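Local coordinates for protein nicotinate phosphoribosyltransferase (Vibrio cholerae, PDB 4HL7) that probably catalyses the ATP-dependent synthesis of nicotinate ribonucleotide from nicotinate and phosphoribosyl diphosphate, a step in the biosynthesis of NAD, at residues D36-Y41 / E379-P384; W234-Q239 / R383-I388; C297-G302 / C336-G341; F321-G326 / V343-G348. One frame throughout, in Å; residues are numbered along the deposited sequence.

Contact 1 (D36-Y41 / E379-P384); sequences DVSVRY and ECQGRP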
loop_
_atom_site.group_PDB
_atom_site.type_symbol
_atom_site.label_atom_id
_atom_site.label_comp_id
_atom_site.label_asym_id
_atom_site.label_seq_id
_atom_site.Cartn_x
_atom_site.Cartn_y
_atom_site.Cartn_z
ATOM N N ASP A 36 -15.801 -17.324 -1.214
ATOM C CA ASP A 36 -16.682 -17.139 -2.389
ATOM C C ASP A 36 -17.072 -15.659 -2.600
ATOM O O ASP A 36 -17.978 -15.366 -3.342
ATOM C CB ASP A 36 -17.938 -17.977 -2.265
ATOM C CG ASP A 36 -17.665 -19.460 -2.477
ATOM O OD1 ASP A 36 -17.113 -19.827 -3.551
ATOM O OD2 ASP A 36 -18.004 -20.259 -1.577
ATOM N N VAL A 37 -16.405 -14.744 -1.916
ATOM C CA VAL A 37 -16.706 -13.320 -2.149
ATOM C C VAL A 37 -16.020 -12.838 -3.418
ATOM O O VAL A 37 -14.865 -13.174 -3.636
ATOM C CB VAL A 37 -16.217 -12.529 -0.932
ATOM C CG1 VAL A 37 -16.132 -11.022 -1.221
ATOM C CG2 VAL A 37 -17.167 -12.831 0.259
ATOM N N SER A 38 -16.720 -12.052 -4.263
ATOM C CA SER A 38 -16.090 -11.515 -5.483
ATOM C C SER A 38 -15.802 -10.008 -5.323
ATOM O O SER A 38 -16.421 -9.347 -4.461
ATOM C CB SER A 38 -17.010 -11.718 -6.651
ATOM O OG SER A 38 -17.174 -13.133 -6.889
ATOM N N VAL A 39 -14.937 -9.475 -6.162
ATOM C CA VAL A 39 -14.593 -8.042 -6.076
ATOM C C VAL A 39 -14.297 -7.496 -7.457
ATOM O O VAL A 39 -14.076 -8.273 -8.417
ATOM C CB VAL A 39 -13.350 -7.751 -5.145
ATOM C CG1 VAL A 39 -13.649 -7.953 -3.650
ATOM C CG2 VAL A 39 -12.135 -8.586 -5.542
ATOM N N ARG A 40 -14.237 -6.165 -7.551
ATOM C CA ARG A 40 -13.746 -5.493 -8.756
ATOM C C ARG A 40 -12.828 -4.378 -8.300
ATOM O O ARG A 40 -13.217 -3.585 -7.424
ATOM C CB ARG A 40 -14.863 -4.908 -9.600
ATOM C CG ARG A 40 -14.290 -4.180 -10.856
ATOM C CD ARG A 40 -15.371 -3.864 -11.886
ATOM N NE ARG A 40 -16.567 -3.310 -11.231
ATOM C CZ ARG A 40 -16.693 -2.020 -10.962
ATOM N NH1 ARG A 40 -15.699 -1.158 -11.244
ATOM N NH2 ARG A 40 -17.769 -1.596 -10.386
ATOM N N TYR A 41 -11.613 -4.336 -8.863
ATOM C CA TYR A 41 -10.682 -3.205 -8.622
ATOM C C TYR A 41 -10.586 -2.385 -9.865
ATOM O O TYR A 41 -10.671 -2.938 -11.000
ATOM C CB TYR A 41 -9.264 -3.686 -8.384
ATOM C CG TYR A 41 -9.031 -4.584 -7.158
ATOM C CD1 TYR A 41 -8.732 -4.030 -5.906
ATOM C CD2 TYR A 41 -9.217 -5.992 -7.242
ATOM C CE1 TYR A 41 -8.454 -4.859 -4.793
ATOM C CE2 TYR A 41 -8.975 -6.823 -6.135
ATOM C CZ TYR A 41 -8.627 -6.259 -4.910
ATOM O OH TYR A 41 -8.382 -7.117 -3.818
ATOM N N GLU A 379 -15.836 -2.487 -5.754
ATOM C CA GLU A 379 -17.059 -3.249 -5.594
ATOM C C GLU A 379 -16.731 -4.565 -4.899
ATOM O O GLU A 379 -15.681 -5.144 -5.126
ATOM C CB GLU A 379 -17.611 -3.581 -6.996
ATOM C CG GLU A 379 -18.973 -4.202 -7.047
ATOM C CD GLU A 379 -19.385 -4.477 -8.493
ATOM O OE1 GLU A 379 -19.817 -3.523 -9.167
ATOM O OE2 GLU A 379 -19.215 -5.627 -8.969
ATOM N N CYS A 380 -17.669 -5.057 -4.108
ATOM C CA CYS A 380 -17.502 -6.329 -3.403
ATOM C C CYS A 380 -18.886 -6.983 -3.325
ATOM O O CYS A 380 -19.869 -6.324 -2.940
ATOM C CB CYS A 380 -17.017 -6.044 -1.992
ATOM S SG CYS A 380 -16.750 -7.525 -0.985
ATOM N N GLN A 381 -18.952 -8.270 -3.706
ATOM C CA GLN A 381 -20.242 -8.987 -3.841
ATOM C C GLN A 381 -21.223 -8.207 -4.663
ATOM O O GLN A 381 -22.429 -8.216 -4.388
ATOM C CB GLN A 381 -20.857 -9.305 -2.451
ATOM C CG GLN A 381 -20.111 -10.333 -1.657
ATOM C CD GLN A 381 -20.055 -11.673 -2.344
ATOM O OE1 GLN A 381 -19.389 -11.821 -3.365
ATOM N NE2 GLN A 381 -20.802 -12.652 -1.823
ATOM N N GLY A 382 -20.714 -7.535 -5.702
ATOM C CA GLY A 382 -21.560 -6.762 -6.614
ATOM C C GLY A 382 -22.140 -5.486 -6.023
ATOM O O GLY A 382 -23.081 -4.919 -6.587
ATOM N N ARG A 383 -21.630 -5.084 -4.868
ATOM C CA ARG A 383 -22.127 -3.893 -4.139
ATOM C C ARG A 383 -21.026 -2.843 -4.090
ATOM O O ARG A 383 -19.846 -3.203 -3.971
ATOM C CB ARG A 383 -22.512 -4.282 -2.686
ATOM C CG ARG A 383 -23.574 -5.413 -2.614
ATOM C CD ARG A 383 -23.348 -6.385 -1.443
ATOM N NE ARG A 383 -24.093 -7.627 -1.677
ATOM C CZ ARG A 383 -24.376 -8.510 -0.722
ATOM N NH1 ARG A 383 -23.996 -8.282 0.520
ATOM N NH2 ARG A 383 -25.051 -9.623 -1.021
ATOM N N PRO A 384 -21.398 -1.554 -4.116
ATOM C CA PRO A 384 -20.344 -0.531 -4.013
ATOM C C PRO A 384 -19.684 -0.522 -2.641
ATOM O O PRO A 384 -20.338 -0.870 -1.621
ATOM C CB PRO A 384 -21.092 0.832 -4.174
ATOM C CG PRO A 384 -22.524 0.500 -4.404
ATOM C CD PRO A 384 -22.754 -0.984 -4.109
HETATM O O HOH W 1 -19.582 -13.869 -5.228
HETATM O O HOH W 2 -20.923 -15.698 -2.694
HETATM O O HOH W 3 -18.382 -5.822 -11.519
#
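Gln-381 OE1 is gripped twice: the backbone N of Ser-38 donates to it at 2.8 Å, from above the amide carbonyl plane, and a water that also donates to Asp-36 O gives it a second bond. The Gln-381 chain, folded back at chi2 (-61°), lays its amide across Val-37, with OE1 3.3 Å from Val-37 CA. A second water links NE2 to Asp-36 O. Gln-381 N returns a bond to Ser-38 O (2.9 Å), so side chain and backbone of one residue hold both the backbone N and the backbone O of Ser-38. Beyond, Arg-40 and Glu-379 form a hydrogen-bonded antiparallel pair. Arg-40 NH2 also reaches Glu-379 OE1 at 3.1 Å; the oxygen lies near the guanidinium plane but is approached from above the carboxylate, the two planes standing 86° apart. A third water bridges NE and OE2, while Glu-398 shares NH2 and Glu-42 takes NH1. On the face bearing Val-39 and Cys-380, the sulfur SG packs on Val-37 CG1 (3.6 Å). Cys-380 to Arg-383 is a type I' turn, closing the beta hairpin between strands 372-380 and 383-384 at the margin of the five-stranded antiparallel sheet.

Contact 2 (W234-Q239 / R383-I388); sequences WFMGHQ and RPVAKI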
loop_
_atom_site.group_PDB
_atom_site.type_symbol
_atom_site.label_atom_id
_atom_site.label_comp_id
_atom_site.label_asym_id
_atom_site.label_seq_id
_atom_site.Cartn_x
_atom_site.Cartn_y
_atom_site.Cartn_z
ATOM N N TRP A 234 -9.553 -4.115 3.142
ATOM C CA TRP A 234 -10.156 -5.055 4.081
ATOM C C TRP A 234 -11.363 -4.386 4.772
ATOM O O TRP A 234 -12.483 -4.928 4.871
ATOM C CB TRP A 234 -9.075 -5.442 5.096
ATOM C CG TRP A 234 -9.543 -6.325 6.216
ATOM C CD1 TRP A 234 -9.635 -6.005 7.567
ATOM C CD2 TRP A 234 -9.963 -7.715 6.113
ATOM N NE1 TRP A 234 -10.034 -7.114 8.310
ATOM C CE2 TRP A 234 -10.269 -8.165 7.473
ATOM C CE3 TRP A 234 -10.090 -8.621 5.054
ATOM C CZ2 TRP A 234 -10.676 -9.459 7.746
ATOM C CZ3 TRP A 234 -10.535 -9.941 5.334
ATOM C CH2 TRP A 234 -10.783 -10.357 6.651
ATOM N N PHE A 235 -11.173 -3.129 5.163
ATOM C CA PHE A 235 -12.299 -2.398 5.840
ATOM C C PHE A 235 -13.413 -2.027 4.850
ATOM O O PHE A 235 -14.635 -2.072 5.170
ATOM C CB PHE A 235 -11.702 -1.146 6.472
ATOM C CG PHE A 235 -10.667 -1.485 7.514
ATOM C CD1 PHE A 235 -9.336 -1.621 7.173
ATOM C CD2 PHE A 235 -11.048 -1.795 8.797
ATOM C CE1 PHE A 235 -8.403 -2.029 8.132
ATOM C CE2 PHE A 235 -10.106 -2.225 9.749
ATOM C CZ PHE A 235 -8.785 -2.318 9.405
HETATM N N MSE A 236 -12.998 -1.660 3.631
HETATM C CA MSE A 236 -13.982 -1.245 2.607
HETATM C C MSE A 236 -14.806 -2.457 2.204
HETATM O O MSE A 236 -16.011 -2.361 2.098
HETATM C CB MSE A 236 -13.179 -0.742 1.365
HETATM C CG MSE A 236 -12.595 0.642 1.679
HETATM SE SE MSE A 236 -11.209 1.023 0.302
HETATM C CE MSE A 236 -12.481 1.563 -1.089
ATOM N N GLY A 237 -14.152 -3.619 1.982
ATOM C CA GLY A 237 -14.922 -4.830 1.590
ATOM C C GLY A 237 -16.022 -5.149 2.610
ATOM O O GLY A 237 -17.104 -5.602 2.261
ATOM N N HIS A 238 -15.736 -4.945 3.895
ATOM C CA HIS A 238 -16.773 -5.186 4.931
ATOM C C HIS A 238 -18.008 -4.352 4.816
ATOM O O HIS A 238 -19.050 -4.702 5.373
ATOM C CB HIS A 238 -16.171 -5.158 6.352
ATOM C CG HIS A 238 -15.437 -6.444 6.689
ATOM N ND1 HIS A 238 -14.186 -6.689 6.250
ATOM C CD2 HIS A 238 -15.877 -7.631 7.289
ATOM C CE1 HIS A 238 -13.800 -7.942 6.631
ATOM N NE2 HIS A 238 -14.836 -8.516 7.271
ATOM N N GLN A 239 -17.942 -3.244 4.079
ATOM C CA GLN A 239 -19.163 -2.430 3.788
ATOM C C GLN A 239 -20.195 -3.164 2.954
ATOM O O GLN A 239 -21.369 -2.779 2.892
ATOM C CB GLN A 239 -18.786 -1.093 3.078
ATOM C CG GLN A 239 -17.917 -0.203 3.953
ATOM C CD GLN A 239 -17.264 0.909 3.133
ATOM O OE1 GLN A 239 -17.661 1.141 2.006
ATOM N NE2 GLN A 239 -16.243 1.581 3.696
ATOM N N ARG A 383 -21.630 -5.084 -4.868
ATOM C CA ARG A 383 -22.127 -3.893 -4.139
ATOM C C ARG A 383 -21.026 -2.843 -4.090
ATOM O O ARG A 383 -19.846 -3.203 -3.971
ATOM C CB ARG A 383 -22.512 -4.282 -2.686
ATOM C CG ARG A 383 -23.574 -5.413 -2.614
ATOM C CD ARG A 383 -23.348 -6.385 -1.443
ATOM N NE ARG A 383 -24.093 -7.627 -1.677
ATOM C CZ ARG A 383 -24.376 -8.510 -0.722
ATOM N NH1 ARG A 383 -23.996 -8.282 0.520
ATOM N NH2 ARG A 383 -25.051 -9.623 -1.021
ATOM N N PRO A 384 -21.398 -1.554 -4.116
ATOM C CA PRO A 384 -20.344 -0.531 -4.013
ATOM C C PRO A 384 -19.684 -0.522 -2.641
ATOM O O PRO A 384 -20.338 -0.870 -1.621
ATOM C CB PRO A 384 -21.092 0.832 -4.174
ATOM C CG PRO A 384 -22.524 0.500 -4.404
ATOM C CD PRO A 384 -22.754 -0.984 -4.109
ATOM N N VAL A 385 -18.452 -0.037 -2.577
ATOM C CA VAL A 385 -17.769 0.188 -1.286
ATOM C C VAL A 385 -17.007 1.514 -1.443
ATOM O O VAL A 385 -16.834 2.002 -2.560
ATOM C CB VAL A 385 -16.794 -0.961 -0.916
ATOM C CG1 VAL A 385 -17.549 -2.296 -0.781
ATOM C CG2 VAL A 385 -15.641 -1.041 -1.949
ATOM N N ALA A 386 -16.632 2.130 -0.342
ATOM C CA ALA A 386 -16.049 3.498 -0.444
ATOM C C ALA A 386 -14.987 3.763 0.584
ATOM O O ALA A 386 -14.975 3.165 1.636
ATOM C CB ALA A 386 -17.111 4.552 -0.321
ATOM N N LYS A 387 -14.072 4.667 0.236
ATOM C CA LYS A 387 -13.143 5.187 1.210
ATOM C C LYS A 387 -13.393 6.673 1.317
ATOM O O LYS A 387 -13.559 7.365 0.312
ATOM C CB LYS A 387 -11.693 4.979 0.779
ATOM C CG LYS A 387 -10.696 5.501 1.787
ATOM C CD LYS A 387 -9.307 5.153 1.326
ATOM C CE LYS A 387 -8.323 6.130 1.885
ATOM N NZ LYS A 387 -7.111 6.056 1.032
ATOM N N ILE A 388 -13.399 7.190 2.541
ATOM C CA ILE A 388 -13.699 8.607 2.702
ATOM C C ILE A 388 -12.353 9.350 2.950
ATOM O O ILE A 388 -11.920 10.178 2.158
ATOM C CB ILE A 388 -14.710 8.839 3.858
ATOM C CG1 ILE A 388 -16.066 8.283 3.457
ATOM C CG2 ILE A 388 -14.949 10.351 4.061
ATOM C CD1 ILE A 388 -17.014 8.007 4.588
HETATM O O HOH W 4 -21.961 -2.415 -0.007
#
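Gln-239 reaches from helix 232-241 to the backbone of Ala-386 and grips both its polar groups, while Met-236, a selenomethionine one helical turn back, covers the neighbouring residues. Along Met-236, CB meets Val-385 CG2 at 4.1 Å, CG sits 3.5 Å from Ala-386 O, and SE rests near Lys-387 CB. The chain then turns at chi3 (80°), which brings CE back over the peptide link, 3.7 Å from Lys-387 N. The carbonyl oxygen of Met-236 is approached by Val-385 CG1 at 3.3 Å, a close fit of methyl against helix backbone. The Gln-239 chain runs extended beyond CG, and its terminal amide pairs with one residue much as a neighbouring strand would. OE1 accepts from Ala-386 N at 2.7 Å; NE2 donates to Ala-386 O at 2.9 Å, in the carbonyl plane. The two bonds fix the rotation of the amide and give both buried polar atoms, OE1 and NE2, a partner. A water donates to both Gln-239 O and Pro-384 O, extending the link toward the hairpin. Thus the extended segment that follows strand 383-384 runs beside helix 232-241, with Phe-402 and Leu-406 of helix 400-409 also packing on Gln-239 and Ser-247 of helix 247-258 touching it.

Contact 3 (C297-G302 / C336-G341); sequences CPFRWG and CEYFAG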
loop_
_atom_site.group_PDB
_atom_site.type_symbol
_atom_site.label_atom_id
_atom_site.label_comp_id
_atom_site.label_asym_id
_atom_site.label_seq_id
_atom_site.Cartn_x
_atom_site.Cartn_y
_atom_site.Cartn_z
ATOM N N CYS A 297 -3.315 15.790 8.856
ATOM C CA CYS A 297 -2.129 16.244 9.586
ATOM C C CYS A 297 -1.640 15.123 10.511
ATOM O O CYS A 297 -2.424 14.595 11.320
ATOM C CB CYS A 297 -2.498 17.445 10.443
ATOM S SG CYS A 297 -1.172 17.967 11.588
ATOM N N PRO A 298 -0.353 14.727 10.384
ATOM C CA PRO A 298 0.139 13.621 11.236
ATOM C C PRO A 298 0.287 14.015 12.710
ATOM O O PRO A 298 0.259 13.156 13.595
ATOM C CB PRO A 298 1.525 13.321 10.624
ATOM C CG PRO A 298 1.966 14.636 10.047
ATOM C CD PRO A 298 0.696 15.236 9.483
ATOM N N PHE A 299 0.553 15.287 12.960
ATOM C CA PHE A 299 0.703 15.757 14.357
ATOM C C PHE A 299 -0.610 15.658 15.158
ATOM O O PHE A 299 -0.655 15.070 16.252
ATOM C CB PHE A 299 1.295 17.195 14.353
ATOM C CG PHE A 299 2.585 17.285 13.571
ATOM C CD1 PHE A 299 2.569 17.665 12.215
ATOM C CD2 PHE A 299 3.804 16.928 14.160
ATOM C CE1 PHE A 299 3.769 17.608 11.461
ATOM C CE2 PHE A 299 5.002 16.932 13.413
ATOM C CZ PHE A 299 4.953 17.283 12.060
ATOM N N ARG A 300 -1.659 16.249 14.608
ATOM C CA ARG A 300 -3.013 16.155 15.168
ATOM C C ARG A 300 -3.480 14.688 15.299
ATOM O O ARG A 300 -4.128 14.323 16.263
ATOM C CB ARG A 300 -3.997 16.882 14.277
ATOM C CG ARG A 300 -5.386 17.022 14.946
ATOM N N TRP A 301 -3.208 13.892 14.274
ATOM C CA TRP A 301 -3.571 12.453 14.269
ATOM C C TRP A 301 -2.902 11.742 15.426
ATOM O O TRP A 301 -3.558 11.012 16.209
ATOM C CB TRP A 301 -3.113 11.819 12.953
ATOM C CG TRP A 301 -3.333 10.306 12.878
ATOM C CD1 TRP A 301 -4.509 9.593 12.480
ATOM C CD2 TRP A 301 -2.357 9.326 13.182
ATOM N NE1 TRP A 301 -4.268 8.222 12.573
ATOM C CE2 TRP A 301 -2.970 8.013 12.951
ATOM C CE3 TRP A 301 -1.013 9.389 13.580
ATOM C CZ2 TRP A 301 -2.280 6.849 13.167
ATOM C CZ3 TRP A 301 -0.321 8.205 13.793
ATOM C CH2 TRP A 301 -0.956 6.950 13.610
ATOM N N GLY A 302 -1.589 11.904 15.525
ATOM C CA GLY A 302 -0.831 11.120 16.517
ATOM C C GLY A 302 -1.256 11.594 17.899
ATOM O O GLY A 302 -1.379 10.780 18.834
ATOM N N CYS A 336 9.863 12.558 14.274
ATOM C CA CYS A 336 10.703 11.945 15.346
ATOM C C CYS A 336 10.762 12.841 16.587
ATOM O O CYS A 336 10.580 12.367 17.701
ATOM C CB CYS A 336 12.124 11.722 14.878
ATOM S SG CYS A 336 12.328 10.364 13.697
ATOM N N GLU A 337 11.028 14.138 16.366
ATOM C CA GLU A 337 11.156 15.075 17.493
ATOM C C GLU A 337 9.831 15.251 18.221
ATOM O O GLU A 337 9.803 15.394 19.465
ATOM C CB GLU A 337 11.699 16.409 16.985
ATOM C CG GLU A 337 13.178 16.232 16.621
ATOM C CD GLU A 337 13.826 17.411 15.922
ATOM O OE1 GLU A 337 15.016 17.617 16.193
ATOM O OE2 GLU A 337 13.170 18.124 15.093
ATOM N N TYR A 338 8.746 15.334 17.463
ATOM C CA TYR A 338 7.459 15.626 18.033
ATOM C C TYR A 338 6.957 14.447 18.891
ATOM O O TYR A 338 6.239 14.661 19.855
ATOM C CB TYR A 338 6.422 15.877 16.948
ATOM C CG TYR A 338 5.117 16.494 17.433
ATOM C CD1 TYR A 338 5.012 17.882 17.641
ATOM C CD2 TYR A 338 3.979 15.713 17.647
ATOM C CE1 TYR A 338 3.808 18.460 18.075
ATOM C CE2 TYR A 338 2.788 16.262 18.081
ATOM C CZ TYR A 338 2.684 17.636 18.279
ATOM O OH TYR A 338 1.470 18.149 18.668
ATOM N N PHE A 339 7.290 13.223 18.478
ATOM C CA PHE A 339 6.740 12.005 19.154
ATOM C C PHE A 339 7.734 11.280 20.069
ATOM O O PHE A 339 7.381 10.293 20.714
ATOM C CB PHE A 339 6.021 11.063 18.138
ATOM C CG PHE A 339 4.737 11.626 17.639
ATOM C CD1 PHE A 339 4.609 12.062 16.306
ATOM C CD2 PHE A 339 3.659 11.761 18.483
ATOM C CE1 PHE A 339 3.423 12.633 15.843
ATOM C CE2 PHE A 339 2.431 12.298 18.046
ATOM C CZ PHE A 339 2.296 12.741 16.707
ATOM N N ALA A 340 8.948 11.830 20.175
ATOM C CA ALA A 340 10.007 11.232 20.996
ATOM C C ALA A 340 9.502 11.059 22.426
ATOM O O ALA A 340 8.872 11.967 22.990
ATOM C CB ALA A 340 11.286 12.099 20.960
ATOM N N GLY A 341 9.688 9.857 22.959
ATOM C CA GLY A 341 9.283 9.539 24.338
ATOM C C GLY A 341 7.803 9.259 24.558
ATOM O O GLY A 341 7.407 8.883 25.645
#
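Phe-299 and Tyr-338 meet as a T-shaped pair: the edge of the phenylalanine is directed at the face of the tyrosine, with planes at 81° and centroids 5.0 Å apart. Phe-299 CD2 makes the nearest approach, 3.6 Å from Tyr-338 CG, and therefore lies toward the rim of the tyrosine ring rather than over its middle. CE2 follows along the same edge and reaches Tyr-338 CB at 4.0 Å. The tyrosine takes up this position with its CG anti to the backbone N (chi1 -167°), which carries the ring across to helix 298-311, where its hydroxyl is hydrogen-bonded to Asp-303. Phe-339, the next residue, points its ring at the same helix but touches backbone instead of another side chain. Its CZ is the leading atom, 3.5 Å from Gly-302 CA, and the carbonyl oxygens of Pro-298 and Phe-299 lie at the ring edge, Pro-298 O being 3.7 Å from CZ. The absence of a side chain at Gly-302 allows this close approach. Tyr-338 CD2 stands over the centre of one face of Phe-339, so these two neighbouring rings also pack against each other. At the start of the opposing helix, Cys-297 occupies the N-cap, its SG accepting from Arg-300 N at 3.5 Å. The contact joins the first turn of helix 298-311 to the last turn of helix 329-339, two neighbouring outer helices packed around the parallel strands of the TIM-barrel-like domain.

Contact 4 (F321-G326 / V343-G348); sequences FIFSDG and VKISFG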
loop_
_atom_site.group_PDB
_atom_site.type_symbol
_atom_site.label_atom_id
_atom_site.label_comp_id
_atom_site.label_asym_id
_atom_site.label_seq_id
_atom_site.Cartn_x
_atom_site.Cartn_y
_atom_site.Cartn_z
ATOM N N PHE A 321 3.121 3.660 15.900
ATOM C CA PHE A 321 2.498 4.458 14.819
ATOM C C PHE A 321 3.343 4.289 13.576
ATOM O O PHE A 321 4.534 4.518 13.637
ATOM C CB PHE A 321 2.615 5.945 15.134
ATOM C CG PHE A 321 1.671 6.428 16.204
ATOM C CD1 PHE A 321 0.604 5.618 16.641
ATOM C CD2 PHE A 321 1.812 7.746 16.726
ATOM C CE1 PHE A 321 -0.300 6.093 17.589
ATOM C CE2 PHE A 321 0.890 8.194 17.711
ATOM C CZ PHE A 321 -0.124 7.372 18.117
ATOM N N ILE A 322 2.742 3.864 12.470
ATOM C CA ILE A 322 3.456 3.877 11.162
ATOM C C ILE A 322 2.897 5.081 10.415
ATOM O O ILE A 322 1.676 5.155 10.169
ATOM C CB ILE A 322 3.166 2.606 10.320
ATOM C CG1 ILE A 322 3.570 1.371 11.141
ATOM C CG2 ILE A 322 3.917 2.694 8.969
ATOM C CD1 ILE A 322 4.062 0.174 10.339
ATOM N N PHE A 323 3.767 6.034 10.100
ATOM C CA PHE A 323 3.407 7.198 9.266
ATOM C C PHE A 323 3.738 6.836 7.805
ATOM O O PHE A 323 4.823 6.352 7.542
ATOM C CB PHE A 323 4.255 8.398 9.711
ATOM C CG PHE A 323 3.916 8.867 11.067
ATOM C CD1 PHE A 323 2.815 9.692 11.266
ATOM C CD2 PHE A 323 4.678 8.452 12.165
ATOM C CE1 PHE A 323 2.479 10.138 12.565
ATOM C CE2 PHE A 323 4.338 8.906 13.474
ATOM C CZ PHE A 323 3.231 9.725 13.641
ATOM N N SER A 324 2.797 7.022 6.894
ATOM C CA SER A 324 2.987 6.583 5.493
ATOM C C SER A 324 2.479 7.578 4.438
ATOM O O SER A 324 2.390 7.207 3.253
ATOM C CB SER A 324 2.294 5.229 5.273
ATOM O OG SER A 324 0.853 5.354 5.368
ATOM N N ASP A 325 2.204 8.820 4.838
ATOM C CA ASP A 325 1.576 9.781 3.909
ATOM C C ASP A 325 2.577 10.603 3.111
ATOM O O ASP A 325 2.824 11.780 3.416
ATOM C CB ASP A 325 0.591 10.730 4.624
ATOM C CG ASP A 325 -0.249 11.544 3.639
ATOM O OD1 ASP A 325 -0.309 11.191 2.450
ATOM O OD2 ASP A 325 -0.815 12.556 4.049
ATOM N N GLY A 326 3.131 10.005 2.059
ATOM C CA GLY A 326 3.995 10.698 1.124
ATOM C C GLY A 326 5.204 11.349 1.788
ATOM O O GLY A 326 5.530 12.495 1.514
ATOM N N VAL A 343 5.551 7.477 22.127
ATOM C CA VAL A 343 4.907 6.400 21.364
ATOM C C VAL A 343 5.986 5.816 20.500
ATOM O O VAL A 343 6.989 6.488 20.257
ATOM C CB VAL A 343 3.719 6.939 20.505
ATOM C CG1 VAL A 343 4.181 7.990 19.440
ATOM C CG2 VAL A 343 2.939 5.772 19.868
ATOM N N LYS A 344 5.869 4.543 20.091
ATOM C CA LYS A 344 6.886 3.996 19.187
ATOM C C LYS A 344 6.495 4.411 17.780
ATOM O O LYS A 344 5.325 4.528 17.501
ATOM C CB LYS A 344 6.906 2.473 19.255
ATOM C CG LYS A 344 7.447 1.904 20.551
ATOM C CD LYS A 344 7.453 0.355 20.542
ATOM C CE LYS A 344 6.032 -0.189 20.294
ATOM N NZ LYS A 344 5.928 -1.695 20.454
ATOM N N ILE A 345 7.496 4.654 16.912
ATOM C CA ILE A 345 7.183 5.073 15.580
ATOM C C ILE A 345 8.060 4.403 14.513
ATOM O O ILE A 345 9.199 3.957 14.764
ATOM C CB ILE A 345 7.321 6.613 15.422
ATOM C CG1 ILE A 345 8.814 7.021 15.481
ATOM C CG2 ILE A 345 6.470 7.318 16.437
ATOM C CD1 ILE A 345 9.020 8.554 15.445
ATOM N N SER A 346 7.519 4.373 13.299
ATOM C CA SER A 346 8.310 4.040 12.142
ATOM C C SER A 346 7.704 4.762 10.929
ATOM O O SER A 346 6.507 5.124 10.931
ATOM C CB SER A 346 8.325 2.520 11.892
ATOM O OG SER A 346 9.352 2.209 10.932
ATOM N N PHE A 347 8.540 4.987 9.900
ATOM C CA PHE A 347 8.087 5.710 8.684
ATOM C C PHE A 347 8.020 4.779 7.493
ATOM O O PHE A 347 9.022 4.238 7.118
ATOM C CB PHE A 347 9.084 6.851 8.425
ATOM C CG PHE A 347 9.121 7.801 9.609
ATOM C CD1 PHE A 347 10.112 7.673 10.607
ATOM C CD2 PHE A 347 8.081 8.704 9.803
ATOM C CE1 PHE A 347 10.061 8.499 11.762
ATOM C CE2 PHE A 347 8.053 9.521 10.958
ATOM C CZ PHE A 347 9.036 9.390 11.918
ATOM N N GLY A 348 6.813 4.565 6.963
ATOM C CA GLY A 348 6.635 3.711 5.811
ATOM C C GLY A 348 6.783 4.566 4.577
ATOM O O GLY A 348 5.867 5.323 4.239
#
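Phe-321 presents one ring face to Val-343, whose CG2 sits 3.6 Å from the ring centroid and almost on the normal, a CH-pi contact; CG1 of the same valine packs beside CD2. Phe-321 lies on, and Val-343 leads into, the strands of a beta-alpha-beta unit, in which 320-323 and 344-349 lie parallel and adjacent, joined through helix 329-339, as in the TIM-barrel clan. The Phe-323 ring has Ile-345 CG2 at its edge, 4.0 Å from CE2. Phe-347 lies alongside it and points the same way, its ring turned 21° from that of Phe-323 but slid so far that the two barely overlap; CD2 of Phe-323 and CE2 of Phe-347 are 3.7 Å apart. Trp-301 of helix 298-311 meets both Phe-321 and Phe-323, while Leu-335 of helix 329-339 packs on Phe-323 and Phe-347, so the helices cover this aromatic face. Ile-322 and Ser-346 point to the other face, where Ser-346 OG is hydrogen-bonded to Ser-180 and Thr-182. Ser-324, just past the strand end, directs OG to His-293 O and Asp-294, and its side chain lies about 5 Å from a bound sulfate. The backbone alternates in parallel fashion: Phe-321 N binds Lys-344 O, Ser-346 N returns to Phe-321 O, and Phe-323 N binds Ser-346 O at 3.0 Å. The final bond runs from Gly-348 N to Phe-323 O, at 2.7 Å.

Overall arrangement
Contacts 1 and 2 share Arg-383 and Pro-384 and touch through Cys-380, which packs on Gly-237 and Val-385: the hairpin that extends the antiparallel sheet continues straight into the segment held against helix 232-241. Contacts 3 and 4 also touch, Trp-301 and Gly-302 lying on Phe-321 and Cys-336 on Phe-347, so the outer helices rest on the strands they connect. The pairs stand apart, contacts 1 and 3 by about 37 Å between centres. Contacts 2 and 4 are buried, 1 and 3 only partly. A salt bridge and several bridging waters mark contact 1, side-chain-to-backbone bonding contact 2, aromatic packing contact 3, and parallel backbone bonding contact 4.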